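Local coordinates for protein putative diguanylate cyclase (GGDEF) with PAS/PAC domain (Rhodopseudomonas palustris, PDB 3LIF) that probably senses an extracellular signal through this tandem PDC-fold domain and, as a whole membrane protein, is predicted to convert two GTP molecules into cyclic di-GMP, at residues P54-R59 with L82-V87; S71-L76 with V145-E150; L171-G176 with R229-V234; Q198-R203 with L222-V227. All coordinates share one frame; numbering follows the deposited sequence.

Contact 1 of 4, residues P54-R59 with L82-V87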
loop_
_atom_site.group_PDB
_atom_site.type_symbol
_atom_site.label_atom_id
_atom_site.label_comp_id
_atom_site.label_asym_id
_atom_site.label_seq_id
_atom_site.Cartn_x
_atom_site.Cartn_y
_atom_site.Cartn_z
ATOM N N PRO A 54 4.446 19.068 23.213
ATOM C CA PRO A 54 5.352 17.923 22.972
ATOM C C PRO A 54 4.816 16.607 23.494
ATOM O O PRO A 54 5.462 15.569 23.310
ATOM C CB PRO A 54 6.600 18.298 23.761
ATOM C CG PRO A 54 6.652 19.802 23.603
ATOM C CD PRO A 54 5.205 20.270 23.633
ATOM N N VAL A 55 3.657 16.629 24.146
ATOM C CA VAL A 55 3.098 15.371 24.634
ATOM C C VAL A 55 2.545 14.511 23.480
ATOM O O VAL A 55 2.738 13.279 23.451
ATOM C CB VAL A 55 2.005 15.567 25.743
ATOM C CG1 VAL A 55 0.561 15.812 25.115
ATOM C CG2 VAL A 55 2.024 14.332 26.672
ATOM N N PHE A 56 1.834 15.190 22.578
ATOM C CA PHE A 56 1.376 14.675 21.302
ATOM C C PHE A 56 2.384 13.772 20.559
ATOM O O PHE A 56 2.016 12.769 19.958
ATOM C CB PHE A 56 1.011 15.870 20.430
ATOM C CG PHE A 56 0.131 15.532 19.286
ATOM C CD1 PHE A 56 -1.059 14.860 19.495
ATOM C CD2 PHE A 56 0.499 15.870 17.988
ATOM C CE1 PHE A 56 -1.897 14.530 18.437
ATOM C CE2 PHE A 56 -0.335 15.528 16.893
ATOM C CZ PHE A 56 -1.557 14.867 17.123
ATOM N N ASN A 57 3.659 14.098 20.596
ATOM C CA ASN A 57 4.602 13.170 20.031
ATOM C C ASN A 57 4.482 11.772 20.630
ATOM O O ASN A 57 4.565 10.773 19.909
ATOM C CB ASN A 57 6.010 13.703 20.132
ATOM C CG ASN A 57 6.211 14.940 19.292
ATOM O OD1 ASN A 57 5.552 15.128 18.264
ATOM N ND2 ASN A 57 7.123 15.789 19.713
ATOM N N GLU A 58 4.285 11.682 21.945
ATOM C CA GLU A 58 4.028 10.392 22.609
ATOM C C GLU A 58 2.724 9.800 22.127
ATOM O O GLU A 58 2.656 8.626 21.880
ATOM C CB GLU A 58 3.952 10.568 24.128
ATOM C CG GLU A 58 5.310 10.748 24.797
ATOM C CD GLU A 58 6.325 9.681 24.346
ATOM O OE1 GLU A 58 6.152 8.481 24.715
ATOM O OE2 GLU A 58 7.287 10.053 23.601
ATOM N N ARG A 59 1.691 10.624 22.015
ATOM C CA ARG A 59 0.411 10.139 21.554
ATOM C C ARG A 59 0.643 9.466 20.191
ATOM O O ARG A 59 0.223 8.293 20.000
ATOM C CB ARG A 59 -0.654 11.256 21.478
ATOM C CG ARG A 59 -2.107 10.893 21.927
ATOM C CD ARG A 59 -3.259 11.783 21.269
ATOM N NE ARG A 59 -3.636 11.366 19.885
ATOM C CZ ARG A 59 -4.799 10.829 19.501
ATOM N NH1 ARG A 59 -5.785 10.631 20.349
ATOM N NH2 ARG A 59 -4.963 10.503 18.241
ATOM N N LEU A 82 8.149 19.900 9.359
ATOM C CA LEU A 82 7.694 18.812 10.191
ATOM C C LEU A 82 7.577 19.314 11.610
ATOM O O LEU A 82 8.546 19.669 12.209
ATOM C CB LEU A 82 8.676 17.647 10.096
ATOM C CG LEU A 82 8.713 16.337 10.912
ATOM C CD1 LEU A 82 8.208 16.419 12.372
ATOM C CD2 LEU A 82 8.108 15.131 10.140
ATOM N N THR A 83 6.381 19.317 12.165
ATOM C CA THR A 83 6.195 19.739 13.547
ATOM C C THR A 83 6.027 18.674 14.638
ATOM O O THR A 83 6.356 18.918 15.773
ATOM C CB THR A 83 4.978 20.607 13.634
ATOM O OG1 THR A 83 3.860 19.866 13.130
ATOM C CG2 THR A 83 5.200 21.875 12.816
ATOM N N TYR A 84 5.463 17.516 14.325
ATOM C CA TYR A 84 5.327 16.416 15.297
ATOM C C TYR A 84 5.576 15.094 14.585
ATOM O O TYR A 84 5.427 15.011 13.338
ATOM C CB TYR A 84 3.917 16.367 15.871
ATOM C CG TYR A 84 3.424 17.649 16.493
ATOM C CD1 TYR A 84 3.644 17.925 17.847
ATOM C CD2 TYR A 84 2.739 18.594 15.730
ATOM C CE1 TYR A 84 3.187 19.104 18.430
ATOM C CE2 TYR A 84 2.283 19.771 16.285
ATOM C CZ TYR A 84 2.514 20.014 17.645
ATOM O OH TYR A 84 2.051 21.161 18.210
ATOM N N ALA A 85 5.893 14.064 15.378
ATOM C CA ALA A 85 6.162 12.746 14.859
ATOM C C ALA A 85 6.216 11.644 15.938
ATOM O O ALA A 85 6.486 11.905 17.118
ATOM C CB ALA A 85 7.423 12.771 14.115
ATOM N N SER A 86 5.924 10.403 15.538
ATOM C CA SER A 86 6.030 9.313 16.471
ATOM C C SER A 86 7.461 8.928 16.586
ATOM O O SER A 86 7.793 8.052 17.323
ATOM C CB SER A 86 5.209 8.118 16.043
ATOM O OG SER A 86 5.326 7.916 14.657
ATOM N N VAL A 87 8.340 9.587 15.869
ATOM C CA VAL A 87 9.728 9.212 16.046
ATOM C C VAL A 87 10.400 10.148 17.037
ATOM O O VAL A 87 9.858 11.212 17.400
ATOM C CB VAL A 87 10.533 9.237 14.727
ATOM C CG1 VAL A 87 11.664 8.252 14.825
ATOM C CG2 VAL A 87 9.664 8.825 13.586
#
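N57 reaches from helix 55-66 to strand 82-85 and takes the backbone N-H of A85 on its amide oxygen in a nearly straight bond, with A85 N and N57 OD1 3.1 Å apart. The donor approaches from above the carbonyl plane of the amide, 48° out of it. The same oxygen lies at the edge of the Y84 ring, 3.2 Å from Y84 CB, so it touches both the strand backbone and the root of the tyrosine.

Beside it, F56 and Y84 form a T-shaped pair: the edge of the phenylalanine ring, led by CD2, comes down on one face of the tyrosine near its rim. CD2 of F56 is 3.7 Å from CG of Y84. The two ring planes stand at 88°. With CG anti to the backbone N (chi1 -161°), the F56 ring leaves the helix on the side turned to the strand, where its plane also runs nearly parallel to that of F45 on helix 5-47. The far end of Y84 is tied down by a hydrogen bond from its hydroxyl group to P52 O, just ahead of the helix.

A85 N faces away from neighbouring strand 70-76. At this outermost strand a side-chain amide thus satisfies a peptide N-H that a further strand would otherwise take, while the aromatic pair supplies the apolar part of the contact.

Contact 2 of 4, residues S71-L76 with V145-E150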
loop_
_atom_site.group_PDB
_atom_site.type_symbol
_atom_site.label_atom_id
_atom_site.label_comp_id
_atom_site.label_asym_id
_atom_site.label_seq_id
_atom_site.Cartn_x
_atom_site.Cartn_y
_atom_site.Cartn_z
ATOM N N SER A 71 4.153 2.282 10.048
ATOM C CA SER A 71 5.397 2.266 10.819
ATOM C C SER A 71 5.479 3.471 11.715
ATOM O O SER A 71 5.972 3.375 12.791
ATOM C CB SER A 71 6.595 2.323 9.894
ATOM O OG SER A 71 6.765 1.060 9.274
ATOM N N ASP A 72 5.032 4.619 11.232
ATOM C CA ASP A 72 5.204 5.868 11.938
ATOM C C ASP A 72 4.269 6.910 11.361
ATOM O O ASP A 72 3.645 6.669 10.304
ATOM C CB ASP A 72 6.636 6.330 11.885
ATOM C CG ASP A 72 7.138 6.446 10.486
ATOM O OD1 ASP A 72 6.277 6.618 9.569
ATOM O OD2 ASP A 72 8.379 6.345 10.304
ATOM N N VAL A 73 4.128 8.032 12.064
ATOM C CA VAL A 73 3.169 9.083 11.678
ATOM C C VAL A 73 3.754 10.487 11.895
ATOM O O VAL A 73 4.460 10.765 12.900
ATOM C CB VAL A 73 1.887 8.993 12.542
ATOM C CG1 VAL A 73 0.864 10.025 12.088
ATOM C CG2 VAL A 73 1.342 7.593 12.456
ATOM N N ALA A 74 3.472 11.409 10.999
ATOM C CA ALA A 74 4.024 12.687 11.280
ATOM C C ALA A 74 3.084 13.765 10.802
ATOM O O ALA A 74 2.190 13.492 9.984
ATOM C CB ALA A 74 5.444 12.844 10.731
ATOM N N ILE A 75 3.296 14.966 11.379
ATOM C CA ILE A 75 2.615 16.161 11.003
ATOM C C ILE A 75 3.563 17.175 10.345
ATOM O O ILE A 75 4.703 17.357 10.796
ATOM C CB ILE A 75 2.058 16.812 12.225
ATOM C CG1 ILE A 75 1.391 15.744 13.085
ATOM C CG2 ILE A 75 1.046 17.925 11.784
ATOM C CD1 ILE A 75 -0.049 15.422 12.660
ATOM N N LEU A 76 3.065 17.812 9.294
ATOM C CA LEU A 76 3.693 18.925 8.635
ATOM C C LEU A 76 2.705 20.076 8.662
ATOM O O LEU A 76 1.481 19.855 8.357
ATOM C CB LEU A 76 3.932 18.606 7.156
ATOM C CG LEU A 76 4.838 17.460 6.700
ATOM C CD1 LEU A 76 5.001 17.548 5.181
ATOM C CD2 LEU A 76 6.197 17.382 7.414
ATOM N N VAL A 145 -0.986 15.180 7.550
ATOM C CA VAL A 145 -0.534 13.981 8.331
ATOM C C VAL A 145 -0.095 12.992 7.279
ATOM O O VAL A 145 -0.827 12.788 6.281
ATOM C CB VAL A 145 -1.651 13.125 8.974
ATOM C CG1 VAL A 145 -1.324 12.756 10.385
ATOM C CG2 VAL A 145 -3.040 13.676 8.754
ATOM N N VAL A 146 1.010 12.311 7.521
ATOM C CA VAL A 146 1.540 11.334 6.587
ATOM C C VAL A 146 1.848 10.172 7.478
ATOM O O VAL A 146 2.364 10.396 8.588
ATOM C CB VAL A 146 3.036 11.626 6.199
ATOM C CG1 VAL A 146 3.356 11.188 4.770
ATOM C CG2 VAL A 146 3.478 13.045 6.536
ATOM N N ALA A 147 1.666 8.952 6.993
ATOM C CA ALA A 147 2.176 7.817 7.744
ATOM C C ALA A 147 2.744 6.803 6.775
ATOM O O ALA A 147 2.291 6.698 5.603
ATOM C CB ALA A 147 1.109 7.210 8.596
ATOM N N THR A 148 3.763 6.096 7.237
ATOM C CA THR A 148 4.447 5.155 6.379
ATOM C C THR A 148 3.771 3.792 6.397
ATOM O O THR A 148 3.508 3.220 7.468
ATOM C CB THR A 148 5.860 4.910 6.879
ATOM O OG1 THR A 148 6.538 6.155 6.903
ATOM C CG2 THR A 148 6.558 3.981 5.947
ATOM N N ILE A 149 3.497 3.258 5.219
ATOM C CA ILE A 149 2.843 1.966 5.190
ATOM C C ILE A 149 3.843 0.935 5.633
ATOM O O ILE A 149 4.921 0.915 5.085
ATOM C CB ILE A 149 2.349 1.663 3.797
ATOM C CG1 ILE A 149 1.082 2.474 3.570
ATOM C CG2 ILE A 149 2.071 0.152 3.628
ATOM C CD1 ILE A 149 0.807 2.694 2.095
ATOM N N GLU A 150 3.514 0.093 6.615
ATOM C CA GLU A 150 4.460 -0.971 7.027
ATOM C C GLU A 150 4.396 -2.155 6.031
ATOM O O GLU A 150 3.456 -2.995 6.058
ATOM C CB GLU A 150 4.140 -1.489 8.425
ATOM C CG GLU A 150 5.050 -2.615 8.852
ATOM C CD GLU A 150 6.310 -2.069 9.522
ATOM O OE1 GLU A 150 6.216 -1.453 10.621
ATOM O OE2 GLU A 150 7.415 -2.263 8.976
HETATM O O HOH W 1 8.930 6.051 7.553
#
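The carboxylate of D72 receives the hydroxyl of T148 on the syn lone pair of OD1, the side facing its other oxygen, with T148 OG1 and D72 OD1 2.7 Å apart. A water molecule donates to D72 OD2, and the same carboxylate oxygen is hydrogen-bonded to T122 OG1. D72 CG sits between the backbone N and the carbonyl carbon (chi1 56°), which swings the group across toward T148. The second carboxylate, that of E150, holds S71 only weakly, S71 OG lying 2.9 Å from E150 OE1.

From this polar end the strands run on as an antiparallel pair. A74 and V146 form the hydrogen-bonded pair, with A74 N 2.8 Å from V146 O and V146 N 3.0 Å from A74 O. V73 with A147 and I75 with V145 are non-hydrogen-bonded pairs. Further bonds run from T148 N to D72 O and from S71 N to T148 O, the latter at S71, where the chain turns a corner.

V73, I75, V145 and A147 share one face of the sheet. CG1 of V145 lies 3.7 Å from CD1 of I75 and 3.9 Å from CG1 of V73, and I42 of helix 5-47 packs onto this apolar patch. A74 and V146 occupy the other face, with L82 and Y100 nearby.

A molecule of methylpentanediol, probably from the crystallisation liquor, lies near the T148 side chain. Antiparallel pairing of the first and last strands in a 2-1-5-4-3 sheet is the central feature of a PDC subdomain, here the one farther from the chain termini.

Contact 3 of 4, residues L171-G176 with R229-V234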
loop_
_atom_site.group_PDB
_atom_site.type_symbol
_atom_site.label_atom_id
_atom_site.label_comp_id
_atom_site.label_asym_id
_atom_site.label_seq_id
_atom_site.Cartn_x
_atom_site.Cartn_y
_atom_site.Cartn_z
ATOM N N LEU A 171 1.213 -6.829 -4.183
ATOM C CA LEU A 171 0.317 -5.713 -4.013
ATOM C C LEU A 171 0.852 -4.614 -4.890
ATOM O O LEU A 171 1.989 -4.196 -4.713
ATOM C CB LEU A 171 0.284 -5.289 -2.557
ATOM C CG LEU A 171 -0.548 -4.030 -2.300
ATOM C CD1 LEU A 171 -1.958 -4.231 -2.647
ATOM C CD2 LEU A 171 -0.431 -3.530 -0.885
ATOM N N LEU A 172 0.058 -4.174 -5.862
ATOM C CA LEU A 172 0.511 -3.119 -6.747
ATOM C C LEU A 172 -0.397 -1.904 -6.803
ATOM O O LEU A 172 -1.572 -1.945 -6.397
ATOM C CB LEU A 172 0.781 -3.614 -8.171
ATOM C CG LEU A 172 1.595 -4.903 -8.282
ATOM C CD1 LEU A 172 0.655 -6.082 -8.712
ATOM C CD2 LEU A 172 2.740 -4.734 -9.245
ATOM N N HIS A 173 0.172 -0.801 -7.284
ATOM C CA HIS A 173 -0.628 0.370 -7.442
ATOM C C HIS A 173 -1.293 0.180 -8.786
ATOM O O HIS A 173 -0.721 -0.418 -9.746
ATOM C CB HIS A 173 0.227 1.610 -7.472
ATOM C CG HIS A 173 -0.558 2.871 -7.481
ATOM N ND1 HIS A 173 -1.153 3.367 -8.630
ATOM C CD2 HIS A 173 -0.842 3.758 -6.482
ATOM C CE1 HIS A 173 -1.765 4.511 -8.338
ATOM N NE2 HIS A 173 -1.619 4.752 -7.037
ATOM N N SER A 174 -2.514 0.672 -8.867
ATOM C CA SER A 174 -3.198 0.704 -10.124
ATOM C C SER A 174 -2.307 1.120 -11.322
ATOM O O SER A 174 -2.533 0.687 -12.425
ATOM C CB SER A 174 -4.336 1.660 -9.975
ATOM O OG SER A 174 -4.868 1.858 -11.230
ATOM N N ASP A 175 -1.286 1.948 -11.102
ATOM C CA ASP A 175 -0.438 2.413 -12.234
ATOM C C ASP A 175 0.820 1.606 -12.446
ATOM O O ASP A 175 1.713 2.023 -13.184
ATOM C CB ASP A 175 -0.051 3.914 -12.121
ATOM C CG ASP A 175 0.837 4.222 -10.912
ATOM O OD1 ASP A 175 1.665 3.373 -10.417
ATOM O OD2 ASP A 175 0.673 5.360 -10.432
ATOM N N GLY A 176 0.927 0.466 -11.789
ATOM C CA GLY A 176 2.056 -0.403 -12.075
ATOM C C GLY A 176 3.156 -0.335 -11.029
ATOM O O GLY A 176 4.100 -1.112 -11.059
ATOM N N ARG A 229 -11.957 0.489 -3.566
ATOM C CA ARG A 229 -11.932 1.724 -2.801
ATOM C C ARG A 229 -10.546 2.417 -2.686
ATOM O O ARG A 229 -10.440 3.462 -2.009
ATOM C CB ARG A 229 -12.521 1.424 -1.415
ATOM C CG ARG A 229 -13.534 2.439 -0.927
ATOM C CD ARG A 229 -14.752 1.853 -0.236
ATOM N NE ARG A 229 -14.503 1.501 1.150
ATOM C CZ ARG A 229 -14.727 0.287 1.641
ATOM N NH1 ARG A 229 -15.184 -0.678 0.845
ATOM N NH2 ARG A 229 -14.487 0.024 2.914
ATOM N N TYR A 230 -9.493 1.846 -3.297
ATOM C CA TYR A 230 -8.140 2.444 -3.383
ATOM C C TYR A 230 -7.514 2.041 -4.715
ATOM O O TYR A 230 -7.761 0.938 -5.171
ATOM C CB TYR A 230 -7.223 1.966 -2.241
ATOM C CG TYR A 230 -7.816 2.289 -0.925
ATOM C CD1 TYR A 230 -7.621 3.550 -0.355
ATOM C CD2 TYR A 230 -8.648 1.376 -0.259
ATOM C CE1 TYR A 230 -8.200 3.897 0.824
ATOM C CE2 TYR A 230 -9.262 1.737 0.967
ATOM C CZ TYR A 230 -9.037 3.011 1.492
ATOM O OH TYR A 230 -9.575 3.410 2.705
ATOM N N PRO A 231 -6.680 2.917 -5.331
ATOM C CA PRO A 231 -6.044 2.535 -6.615
ATOM C C PRO A 231 -4.920 1.462 -6.459
ATOM O O PRO A 231 -3.740 1.725 -6.756
ATOM C CB PRO A 231 -5.438 3.844 -7.094
ATOM C CG PRO A 231 -5.075 4.598 -5.784
ATOM C CD PRO A 231 -6.156 4.191 -4.784
ATOM N N LEU A 232 -5.282 0.276 -5.974
ATOM C CA LEU A 232 -4.322 -0.814 -5.774
ATOM C C LEU A 232 -4.817 -2.049 -6.550
ATOM O O LEU A 232 -5.996 -2.141 -6.854
ATOM C CB LEU A 232 -4.219 -1.125 -4.283
ATOM C CG LEU A 232 -3.803 0.084 -3.447
ATOM C CD1 LEU A 232 -3.802 -0.217 -1.948
ATOM C CD2 LEU A 232 -2.398 0.543 -3.861
ATOM N N VAL A 233 -3.942 -2.982 -6.866
ATOM C CA VAL A 233 -4.350 -4.240 -7.470
ATOM C C VAL A 233 -3.675 -5.343 -6.674
ATOM O O VAL A 233 -2.586 -5.146 -6.165
ATOM C CB VAL A 233 -3.819 -4.323 -8.894
ATOM C CG1 VAL A 233 -4.387 -5.546 -9.627
ATOM C CG2 VAL A 233 -4.186 -3.063 -9.618
ATOM N N VAL A 234 -4.290 -6.506 -6.543
ATOM C CA VAL A 234 -3.549 -7.597 -5.902
ATOM C C VAL A 234 -3.398 -8.655 -6.941
ATOM O O VAL A 234 -4.278 -8.779 -7.818
ATOM C CB VAL A 234 -4.319 -8.214 -4.747
ATOM C CG1 VAL A 234 -4.310 -7.280 -3.558
ATOM C CG2 VAL A 234 -5.767 -8.507 -5.188
#
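L172 and V233 form the hydrogen-bonded pair of two antiparallel strands, and the strand pairing here, with its buried side chains, is the tight part of the contact. L172 N reaches V233 O over 2.8 Å at a nearly straight 175°, in the carbonyl plane, and V233 N returns a bond to L172 O. On one face, CD1 of L171 lies 4.0 Å from CG1 of V234 and also touches CB of L232. Helix 5-47 closes over this side, with F32 against L232 and A25 against V234.

Toward the exposed P231 the contact changes from strand to turns. P231 centres an inverse gamma turn, and its carbonyl oxygen accepts S174 N at 2.7 Å from well above the carbonyl plane. The same oxygen stands over the centre of one face of the H173 imidazole, 3.4 Å above the plane, while CG of P231 lies 3.7 Å from NE2 of H173. At the ring edge, ND1 of H173 accepts the N-H of D175 at 2.9 Å, which fixes the rotation of the imidazole. With an alanine here, D175 N is likely to lose its side-chain acceptor, and P231 the imidazole it packs on.

D175 pairs outward with R177. The type I turn H173-G176 leads into strand 178-182, and the first strand of the sheet pairs with the last, as in a PDC subdomain with its PAS-like antiparallel sheet.

Contact 4 of 4, residues Q198-R203 with L222-V227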
loop_
_atom_site.group_PDB
_atom_site.type_symbol
_atom_site.label_atom_id
_atom_site.label_comp_id
_atom_site.label_asym_id
_atom_site.label_seq_id
_atom_site.Cartn_x
_atom_site.Cartn_y
_atom_site.Cartn_z
ATOM N N GLN A 198 -0.720 -3.665 -19.378
ATOM C CA GLN A 198 -0.886 -3.353 -20.789
ATOM C C GLN A 198 -2.240 -3.829 -21.369
ATOM O O GLN A 198 -2.867 -3.096 -22.137
ATOM C CB GLN A 198 0.262 -3.892 -21.591
ATOM C CG GLN A 198 1.630 -3.222 -21.258
ATOM C CD GLN A 198 1.628 -1.721 -21.529
ATOM O OE1 GLN A 198 1.961 -0.946 -20.674
ATOM N NE2 GLN A 198 1.277 -1.318 -22.747
ATOM N N LYS A 199 -2.754 -5.007 -20.976
ATOM C CA LYS A 199 -3.992 -5.508 -21.621
ATOM C C LYS A 199 -5.069 -5.977 -20.612
ATOM O O LYS A 199 -6.246 -5.605 -20.717
ATOM C CB LYS A 199 -3.620 -6.604 -22.629
ATOM C CG LYS A 199 -2.523 -6.201 -23.680
ATOM C CD LYS A 199 -3.176 -6.337 -25.010
ATOM C CE LYS A 199 -2.920 -5.214 -26.035
ATOM N NZ LYS A 199 -1.615 -5.382 -26.685
ATOM N N ALA A 200 -4.693 -6.743 -19.606
ATOM C CA ALA A 200 -5.709 -7.229 -18.697
ATOM C C ALA A 200 -6.466 -6.138 -17.891
ATOM O O ALA A 200 -7.702 -6.124 -17.867
ATOM C CB ALA A 200 -5.136 -8.269 -17.754
ATOM N N LEU A 201 -5.771 -5.244 -17.191
ATOM C CA LEU A 201 -6.564 -4.283 -16.431
ATOM C C LEU A 201 -7.400 -3.357 -17.358
ATOM O O LEU A 201 -8.550 -3.000 -17.034
ATOM C CB LEU A 201 -5.737 -3.506 -15.408
ATOM C CG LEU A 201 -5.372 -4.237 -14.134
ATOM C CD1 LEU A 201 -4.041 -3.725 -13.556
ATOM C CD2 LEU A 201 -6.535 -4.117 -13.131
ATOM N N PRO A 202 -6.839 -2.974 -18.516
ATOM C CA PRO A 202 -7.693 -2.106 -19.360
ATOM C C PRO A 202 -8.926 -2.847 -19.777
ATOM O O PRO A 202 -9.928 -2.218 -20.007
ATOM C CB PRO A 202 -6.841 -1.785 -20.575
ATOM C CG PRO A 202 -5.434 -1.990 -20.126
ATOM C CD PRO A 202 -5.444 -3.021 -18.961
ATOM N N ARG A 203 -8.860 -4.179 -19.866
ATOM C CA ARG A 203 -9.994 -4.990 -20.327
ATOM C C ARG A 203 -10.871 -5.289 -19.132
ATOM O O ARG A 203 -12.046 -5.449 -19.286
ATOM C CB ARG A 203 -9.513 -6.299 -20.943
ATOM C CG ARG A 203 -10.619 -7.144 -21.586
ATOM C CD ARG A 203 -10.349 -8.672 -21.557
ATOM N NE ARG A 203 -8.934 -8.970 -21.874
ATOM C CZ ARG A 203 -8.034 -9.568 -21.064
ATOM N NH1 ARG A 203 -8.358 -9.985 -19.832
ATOM N NH2 ARG A 203 -6.780 -9.735 -21.494
ATOM N N LEU A 222 -2.065 -16.792 -13.098
ATOM C CA LEU A 222 -2.180 -15.611 -12.268
ATOM C C LEU A 222 -3.626 -15.114 -12.192
ATOM O O LEU A 222 -4.395 -14.978 -13.224
ATOM C CB LEU A 222 -1.302 -14.493 -12.846
ATOM C CG LEU A 222 -1.297 -13.091 -12.172
ATOM C CD1 LEU A 222 -0.005 -12.395 -12.452
ATOM C CD2 LEU A 222 -2.480 -12.224 -12.586
ATOM N N ALA A 223 -4.027 -14.829 -10.973
ATOM C CA ALA A 223 -5.316 -14.210 -10.795
ATOM C C ALA A 223 -5.019 -12.824 -10.205
ATOM O O ALA A 223 -4.121 -12.686 -9.347
ATOM C CB ALA A 223 -6.149 -15.021 -9.851
ATOM N N TYR A 224 -5.757 -11.818 -10.682
ATOM C CA TYR A 224 -5.638 -10.462 -10.196
ATOM C C TYR A 224 -6.995 -9.863 -10.006
ATOM O O TYR A 224 -7.963 -10.252 -10.651
ATOM C CB TYR A 224 -4.925 -9.595 -11.206
ATOM C CG TYR A 224 -5.758 -9.287 -12.429
ATOM C CD1 TYR A 224 -6.644 -8.224 -12.417
ATOM C CD2 TYR A 224 -5.673 -10.092 -13.620
ATOM C CE1 TYR A 224 -7.407 -7.908 -13.543
ATOM C CE2 TYR A 224 -6.416 -9.801 -14.754
ATOM C CZ TYR A 224 -7.290 -8.696 -14.698
ATOM O OH TYR A 224 -8.066 -8.327 -15.760
ATOM N N ARG A 225 -7.032 -8.856 -9.155
ATOM C CA ARG A 225 -8.242 -8.120 -8.853
ATOM C C ARG A 225 -7.981 -6.675 -8.340
ATOM O O ARG A 225 -7.201 -6.452 -7.394
ATOM C CB ARG A 225 -9.062 -8.903 -7.807
ATOM C CG ARG A 225 -10.405 -8.271 -7.519
ATOM C CD ARG A 225 -11.127 -8.986 -6.444
ATOM N NE ARG A 225 -11.160 -10.427 -6.714
ATOM C CZ ARG A 225 -12.173 -11.073 -7.312
ATOM N NH1 ARG A 225 -13.252 -10.423 -7.715
ATOM N NH2 ARG A 225 -12.101 -12.377 -7.502
ATOM N N ARG A 226 -8.631 -5.693 -8.963
ATOM C CA ARG A 226 -8.600 -4.315 -8.430
ATOM C C ARG A 226 -9.039 -4.354 -6.991
ATOM O O ARG A 226 -9.990 -5.067 -6.658
ATOM C CB ARG A 226 -9.529 -3.382 -9.169
ATOM C CG ARG A 226 -8.944 -2.991 -10.471
ATOM C CD ARG A 226 -9.561 -1.701 -10.988
ATOM N NE ARG A 226 -9.145 -1.454 -12.371
ATOM C CZ ARG A 226 -8.030 -0.813 -12.737
ATOM N NH1 ARG A 226 -7.783 -0.663 -14.010
ATOM N NH2 ARG A 226 -7.163 -0.333 -11.865
ATOM N N VAL A 227 -8.343 -3.598 -6.152
ATOM C CA VAL A 227 -8.678 -3.479 -4.772
ATOM C C VAL A 227 -9.812 -2.444 -4.573
ATOM O O VAL A 227 -9.729 -1.259 -4.867
ATOM C CB VAL A 227 -7.452 -3.052 -3.990
ATOM C CG1 VAL A 227 -7.848 -2.511 -2.565
ATOM C CG2 VAL A 227 -6.448 -4.149 -3.978
HETATM O O HOH W 2 -9.935 -2.554 -14.760
#
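A200 sets its methyl group against Y224, CB of A200 lying 3.6 Å from CE2 of the ring. The tyrosine hydroxyl comes close to the helix backbone, with Y224 OH 3.1 Å from A200 O, but its hydrogen bond goes to S204 O. Y224 CG lies between the backbone N and the carbonyl carbon (chi1 72°), and from there the ring stands up from the sheet toward the helix.

Next in the sequence, L201 carries the largest share of the contact. Its CD2 reaches over the centre of one face of the R226 guanidinium, 3.6 Å from R226 CZ, and meets the tyrosine at CE1, 3.9 Å away. Segment 198-203 of the helix crosses strand 222-226 at -46° with the axes 10.1 Å apart. Helix 195-203 packs on one face of the antiparallel sheet, as helices do in a PDC subdomain, and helix 5-47 packs on the other, M17 against A223. A phenylalanine in place of Y224 would probably leave S204 O without its hydroxyl partner and the helix end less firmly tied to the sheet.

The carbonyl of L201 is linked to R226 by a water that donates to L201 O and accepts from R226 NE, both at 2.7 Å. This water lies at the guanidinium edge, in its plane, while R226 NH2 makes a weak bond to S174 OG. At P202, which has no N-H to give, the helix is kinked. R203 then turns its NH1 to a bound citrate, probably from the crystallisation liquor.

In the fold
All four contacts are buried, but contact 3 lies nearest the centre of the chain (its own centre about 8 Å away), then contact 2 (about 13 Å), with contacts 4 (about 17 Å) and 1 (about 24 Å) farther out. Contacts 2 and 3 are equivalent in plan: each joins the first and last strands of one five-stranded sheet through backbone bonds, with aliphatic residues facing helix 5-47. Contact 2 ends in a carboxylate-hydroxyl cluster, contact 3 in turns. Contacts 1 and 4 set a helix against a strand, and side chains do most of the work. Contact 1 adjoins contact 2 through S86 and V73, contact 4 adjoins contact 3 through V227 and L232.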